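Local coordinates for protein leucine aminopeptidase 2, chloroplastic (Streptomyces sp. BC16019, PDB 5LHJ) that acts in bottromycin maturation as an M17-family metalloaminopeptidase, probably removing N-terminal amino acids from peptides at a two-manganese site, at residues V369-L374 against R487-T492; H380-R385 against S410-P415. One frame throughout, in Å; residues are numbered along the deposited sequence.

Contact 1: residues V369-L374 against R487-T492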
loop_
_atom_site.group_PDB
_atom_site.type_symbol
_atom_site.label_atom_id
_atom_site.label_comp_id
_atom_site.label_asym_id
_atom_site.label_seq_id
_atom_site.Cartn_x
_atom_site.Cartn_y
_atom_site.Cartn_z
ATOM N N VAL A 369 29.074 -10.447 25.160
ATOM C CA VAL A 369 28.107 -11.032 24.224
ATOM C C VAL A 369 26.788 -10.287 24.392
ATOM O O VAL A 369 26.279 -10.207 25.498
ATOM C CB VAL A 369 27.890 -12.536 24.470
ATOM C CG1 VAL A 369 26.795 -13.099 23.546
ATOM C CG2 VAL A 369 29.193 -13.302 24.281
ATOM N N ASP A 370 26.248 -9.727 23.307
ATOM C CA ASP A 370 24.916 -9.125 23.371
ATOM C C ASP A 370 23.891 -10.022 22.693
ATOM O O ASP A 370 24.215 -10.745 21.745
ATOM C CB ASP A 370 24.891 -7.694 22.839
ATOM C CG ASP A 370 24.846 -7.616 21.348
ATOM O OD1 ASP A 370 23.754 -7.862 20.752
ATOM O OD2 ASP A 370 25.883 -7.266 20.762
ATOM N N VAL A 371 22.671 -9.983 23.225
ATOM C CA VAL A 371 21.547 -10.762 22.724
ATOM C C VAL A 371 20.370 -9.814 22.586
ATOM O O VAL A 371 20.012 -9.116 23.545
ATOM C CB VAL A 371 21.158 -11.908 23.696
ATOM C CG1 VAL A 371 20.113 -12.817 23.064
ATOM C CG2 VAL A 371 22.378 -12.722 24.102
ATOM N N ALA A 372 19.782 -9.767 21.395
ATOM C CA ALA A 372 18.747 -8.786 21.111
ATOM C C ALA A 372 17.825 -9.230 19.999
ATOM O O ALA A 372 18.264 -9.828 19.019
ATOM C CB ALA A 372 19.393 -7.447 20.765
ATOM N N THR A 373 16.533 -8.959 20.167
ATOM C CA THR A 373 15.552 -9.075 19.079
ATOM C C THR A 373 15.651 -7.781 18.269
ATOM O O THR A 373 14.872 -6.835 18.462
ATOM C CB THR A 373 14.141 -9.291 19.636
ATOM O OG1 THR A 373 13.856 -8.286 20.620
ATOM C CG2 THR A 373 14.044 -10.670 20.294
ATOM N N LEU A 374 16.633 -7.720 17.377
ATOM C CA LEU A 374 17.076 -6.430 16.865
ATOM C C LEU A 374 16.459 -6.033 15.535
ATOM O O LEU A 374 15.942 -4.928 15.434
ATOM C CB LEU A 374 18.611 -6.354 16.813
ATOM C CG LEU A 374 19.213 -4.948 16.907
ATOM C CD1 LEU A 374 18.853 -4.273 18.227
ATOM C CD2 LEU A 374 20.712 -5.005 16.727
ATOM N N ARG A 487 19.532 -21.701 26.162
ATOM C CA ARG A 487 20.357 -22.893 26.208
ATOM C C ARG A 487 21.671 -22.746 25.425
ATOM O O ARG A 487 22.704 -23.268 25.860
ATOM C CB ARG A 487 19.545 -24.118 25.803
ATOM C CG ARG A 487 18.634 -24.534 26.954
ATOM C CD ARG A 487 17.701 -25.660 26.584
ATOM N NE ARG A 487 16.709 -25.100 25.687
ATOM C CZ ARG A 487 16.397 -25.526 24.473
ATOM N NH1 ARG A 487 16.906 -26.637 23.952
ATOM N NH2 ARG A 487 15.484 -24.843 23.798
ATOM N N THR A 488 21.658 -21.997 24.324
ATOM C CA THR A 488 22.911 -21.631 23.646
ATOM C C THR A 488 23.853 -20.843 24.573
ATOM O O THR A 488 25.044 -21.139 24.644
ATOM C CB THR A 488 22.659 -20.855 22.334
ATOM O OG1 THR A 488 21.960 -21.703 21.418
ATOM C CG2 THR A 488 23.964 -20.405 21.692
ATOM N N LEU A 489 23.319 -19.862 25.289
ATOM C CA LEU A 489 24.121 -19.078 26.225
ATOM C C LEU A 489 24.721 -19.963 27.315
ATOM O O LEU A 489 25.906 -19.856 27.618
ATOM C CB LEU A 489 23.316 -17.956 26.874
ATOM C CG LEU A 489 22.973 -16.732 26.020
ATOM C CD1 LEU A 489 22.079 -15.832 26.854
ATOM C CD2 LEU A 489 24.198 -15.979 25.518
ATOM N N ILE A 490 23.904 -20.835 27.896
ATOM C CA ILE A 490 24.396 -21.739 28.937
ATOM C C ILE A 490 25.514 -22.639 28.402
ATOM O O ILE A 490 26.557 -22.768 29.042
ATOM C CB ILE A 490 23.264 -22.587 29.560
ATOM C CG1 ILE A 490 22.298 -21.687 30.341
ATOM C CG2 ILE A 490 23.836 -23.665 30.486
ATOM C CD1 ILE A 490 21.021 -22.382 30.766
ATOM N N GLU A 491 25.319 -23.243 27.235
ATOM C CA GLU A 491 26.372 -24.079 26.647
ATOM C C GLU A 491 27.646 -23.292 26.275
ATOM O O GLU A 491 28.767 -23.805 26.423
ATOM C CB GLU A 491 25.836 -24.868 25.455
ATOM C CG GLU A 491 24.956 -26.033 25.861
ATOM C CD GLU A 491 25.715 -27.188 26.525
ATOM O OE1 GLU A 491 26.951 -27.287 26.399
ATOM O OE2 GLU A 491 25.056 -28.021 27.184
ATOM N N THR A 492 27.480 -22.048 25.827
ATOM C CA THR A 492 28.619 -21.165 25.557
ATOM C C THR A 492 29.413 -20.882 26.832
ATOM O O THR A 492 30.643 -21.009 26.856
ATOM C CB THR A 492 28.159 -19.853 24.912
ATOM O OG1 THR A 492 27.498 -20.155 23.678
ATOM C CG2 THR A 492 29.322 -18.931 24.641
#
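Val371 and Leu489 meet without any flat group between them: branched methyl ends approach tip to tip, with no ring or amide offering a face or an edge. CG2 of Val371 faces the fork of the leucine, 4.0 Å from Leu489 CD2 and 4.2 Å from Leu489 CD1, so one methyl sits against both branches. Val371 has CG1 opposite its own backbone N (chi1 -172°), which leaves CG2 beside that N and turned to the helix. Two residues back on the same strand face, CG1 of Val369 comes within 4.4 Å of Leu489 CD2, a looser touch. No hydrogen bond crosses here; the contact is apolar and buried, and helix 286-301 closes its flank with Val291 on Val371 and Ala294 on Leu489. One turn along the helix, Thr492 OG1 donates to Thr488 O at 2.8 Å from above the carbonyl plane, and the same oxygen also accepts from Thr492 N. Beyond the strand's end Thr373 O is hydrogen-bonded with Lys261 NZ and Thr373 OG1 with Asp284 OD1, residues that bind manganese in this protein, though no metal is bound to this chain in the model. The arrangement is that of an alpha/beta sheet core: a C-terminal helix laid over a central strand of the M17 catalytic domain, and the C-terminal end of that strand leads to the two-manganese site.

Contact 2: residues H380-R385 against S410-P415; sequences HALGTR and SFCRLP
Leu382, in the last turn of helix 377-382, sets its forked end against Cys412 of strand 410-413. CB leaves the backbone toward the strand, with CG anti to the carbonyl carbon (chi1 -60°), and Leu382 CG lies 4.7 Å from Cys412 CB. The fork then straddles that same carbon: Leu382 CD1 is 4.1 Å and Leu382 CD2 4.0 Å from Cys412 CB. Leu382 CD2 also lies alongside the sulfur, 4.1 Å from Cys412 SG, whereas Leu382 CD1 comes 4.4 Å from Leu414 CD1. Cys412 and Leu414, two residues apart, point from the same face of the segment, and Ala388 of the neighbouring strand packs on both leucines. Gly383, with positive phi, takes the chain out of the helix and on to Arg385, whose O lies 3.6 Å from Ser410 CB. There a water bridges the backbones, donating to Arg385 O at 3.0 Å and accepting from Ser410 N at 2.8 Å; Ser410 OG is instead hydrogen-bonded with Thr386 OG1. A second subunit packs close by, its Pro415 on Cys412 and its His380 stacked on His380. The segment 380-385 leads into strand 386-390, which helix 394-407 joins to the parallel strand 410-413. The contact therefore ties the lead-in of a beta-alpha-beta crossover to its second strand, at a subunit interface of the hexamer.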
loop_
_atom_site.group_PDB
_atom_site.type_symbol
_atom_site.label_atom_id
_atom_site.label_comp_id
_atom_site.label_asym_id
_atom_site.label_seq_id
_atom_site.Cartn_x
_atom_site.Cartn_y
_atom_site.Cartn_z
ATOM N N HIS A 380 13.969 -12.371 6.558
ATOM C CA HIS A 380 13.644 -12.484 5.132
ATOM C C HIS A 380 14.416 -13.577 4.404
ATOM O O HIS A 380 13.827 -14.328 3.633
ATOM C CB HIS A 380 13.841 -11.143 4.402
ATOM C CG HIS A 380 12.723 -10.174 4.617
ATOM N ND1 HIS A 380 12.513 -9.529 5.816
ATOM C CD2 HIS A 380 11.759 -9.728 3.778
ATOM C CE1 HIS A 380 11.464 -8.729 5.711
ATOM N NE2 HIS A 380 10.984 -8.838 4.485
ATOM N N ALA A 381 15.721 -13.650 4.642
ATOM C CA ALA A 381 16.547 -14.714 4.062
ATOM C C ALA A 381 16.787 -15.904 5.015
ATOM O O ALA A 381 16.781 -17.033 4.521
ATOM C CB ALA A 381 17.861 -14.171 3.518
ATOM N N LEU A 382 16.910 -15.698 6.335
ATOM C CA LEU A 382 17.170 -16.841 7.261
ATOM C C LEU A 382 15.926 -17.663 7.671
ATOM O O LEU A 382 16.068 -18.802 8.131
ATOM C CB LEU A 382 17.936 -16.410 8.513
ATOM C CG LEU A 382 19.328 -15.777 8.332
ATOM C CD1 LEU A 382 19.966 -15.540 9.678
ATOM C CD2 LEU A 382 20.237 -16.643 7.471
ATOM N N GLY A 383 14.726 -17.104 7.505
ATOM C CA GLY A 383 13.513 -17.759 7.987
ATOM C C GLY A 383 13.268 -17.577 9.473
ATOM O O GLY A 383 14.078 -16.994 10.198
ATOM N N THR A 384 12.143 -18.115 9.931
ATOM C CA THR A 384 11.639 -17.779 11.261
ATOM C C THR A 384 12.271 -18.539 12.429
ATOM O O THR A 384 11.970 -18.195 13.578
ATOM C CB THR A 384 10.120 -17.984 11.315
ATOM O OG1 THR A 384 9.826 -19.356 11.052
ATOM C CG2 THR A 384 9.425 -17.109 10.299
ATOM N N ARG A 385 13.106 -19.560 12.174
ATOM C CA ARG A 385 13.622 -20.426 13.256
ATOM C C ARG A 385 15.143 -20.380 13.460
ATOM O O ARG A 385 15.702 -21.206 14.200
ATOM C CB ARG A 385 13.156 -21.863 13.039
ATOM C CG ARG A 385 11.647 -22.031 13.155
ATOM C CD ARG A 385 11.282 -23.485 12.944
ATOM N NE ARG A 385 9.846 -23.707 12.846
ATOM C CZ ARG A 385 9.293 -24.896 12.605
ATOM N NH1 ARG A 385 10.047 -25.981 12.455
ATOM N NH2 ARG A 385 7.985 -24.994 12.509
ATOM N N SER A 410 19.196 -23.140 16.250
ATOM C CA SER A 410 19.769 -22.841 14.936
ATOM C C SER A 410 20.276 -21.393 14.841
ATOM O O SER A 410 19.507 -20.441 15.035
ATOM C CB SER A 410 18.717 -23.108 13.861
ATOM O OG SER A 410 19.215 -22.787 12.583
ATOM N N PHE A 411 21.570 -21.250 14.542
ATOM C CA PHE A 411 22.205 -19.966 14.252
ATOM C C PHE A 411 22.975 -20.020 12.938
ATOM O O PHE A 411 23.493 -21.065 12.563
ATOM C CB PHE A 411 23.190 -19.588 15.359
ATOM C CG PHE A 411 22.549 -18.955 16.545
ATOM C CD1 PHE A 411 22.099 -19.737 17.596
ATOM C CD2 PHE A 411 22.391 -17.571 16.612
ATOM C CE1 PHE A 411 21.508 -19.148 18.705
ATOM C CE2 PHE A 411 21.795 -16.981 17.719
ATOM C CZ PHE A 411 21.359 -17.769 18.761
ATOM N N CYS A 412 23.048 -18.874 12.274
ATOM C CA CYS A 412 23.857 -18.679 11.084
ATOM C C CYS A 412 24.786 -17.504 11.341
ATOM O O CYS A 412 24.314 -16.428 11.694
ATOM C CB CYS A 412 22.967 -18.348 9.888
ATOM S SG CYS A 412 23.919 -18.071 8.377
ATOM N N ARG A 413 26.093 -17.696 11.159
ATOM C CA ARG A 413 27.031 -16.572 11.216
ATOM C C ARG A 413 26.900 -15.687 9.981
ATOM O O ARG A 413 26.987 -16.176 8.845
ATOM C CB ARG A 413 28.477 -17.046 11.353
ATOM C CG ARG A 413 29.429 -15.910 11.708
ATOM C CD ARG A 413 30.851 -16.376 11.676
ATOM N NE ARG A 413 31.776 -15.319 12.063
ATOM C CZ ARG A 413 33.091 -15.457 12.105
ATOM N NH1 ARG A 413 33.657 -16.628 11.790
ATOM N NH2 ARG A 413 33.848 -14.425 12.459
ATOM N N LEU A 414 26.688 -14.395 10.183
ATOM C CA LEU A 414 26.722 -13.430 9.092
ATOM C C LEU A 414 27.967 -12.545 9.213
ATOM O O LEU A 414 28.449 -12.316 10.309
ATOM C CB LEU A 414 25.448 -12.590 9.090
ATOM C CG LEU A 414 24.145 -13.367 8.857
ATOM C CD1 LEU A 414 22.966 -12.397 8.902
ATOM C CD2 LEU A 414 24.169 -14.113 7.530
ATOM N N PRO A 415 28.487 -12.043 8.081
ATOM C CA PRO A 415 29.719 -11.254 8.073
ATOM C C PRO A 415 29.536 -9.800 8.481
ATOM O O PRO A 415 28.533 -9.154 8.134
ATOM C CB PRO A 415 30.158 -11.332 6.603
ATOM C CG PRO A 415 28.874 -11.431 5.857
ATOM C CD PRO A 415 28.025 -12.325 6.712
HETATM O O HOH W 1 16.357 -23.267 16.282
#

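Contact 2 is nested within the chain loop that contact 1 closes, and the centres of the two lie about 14 Å apart. They meet directly where Thr488 OG1 of the C-terminal helix packs 3.8 Å from Phe411 CE1, on the strand face turned away from Leu382; Ser404 of helix 394-407 touches both residues. Strand 367-372 and helix 377-382 follow each other in the chain, and both contacts reach the same sheet. Their surroundings differ: the side chain of Val371 in contact 1 is about 7 Å from that of Lys261 and about 11 Å from that of Asp284, residues of the metal site, whereas contact 2 sits away from that site, against a neighbouring subunit.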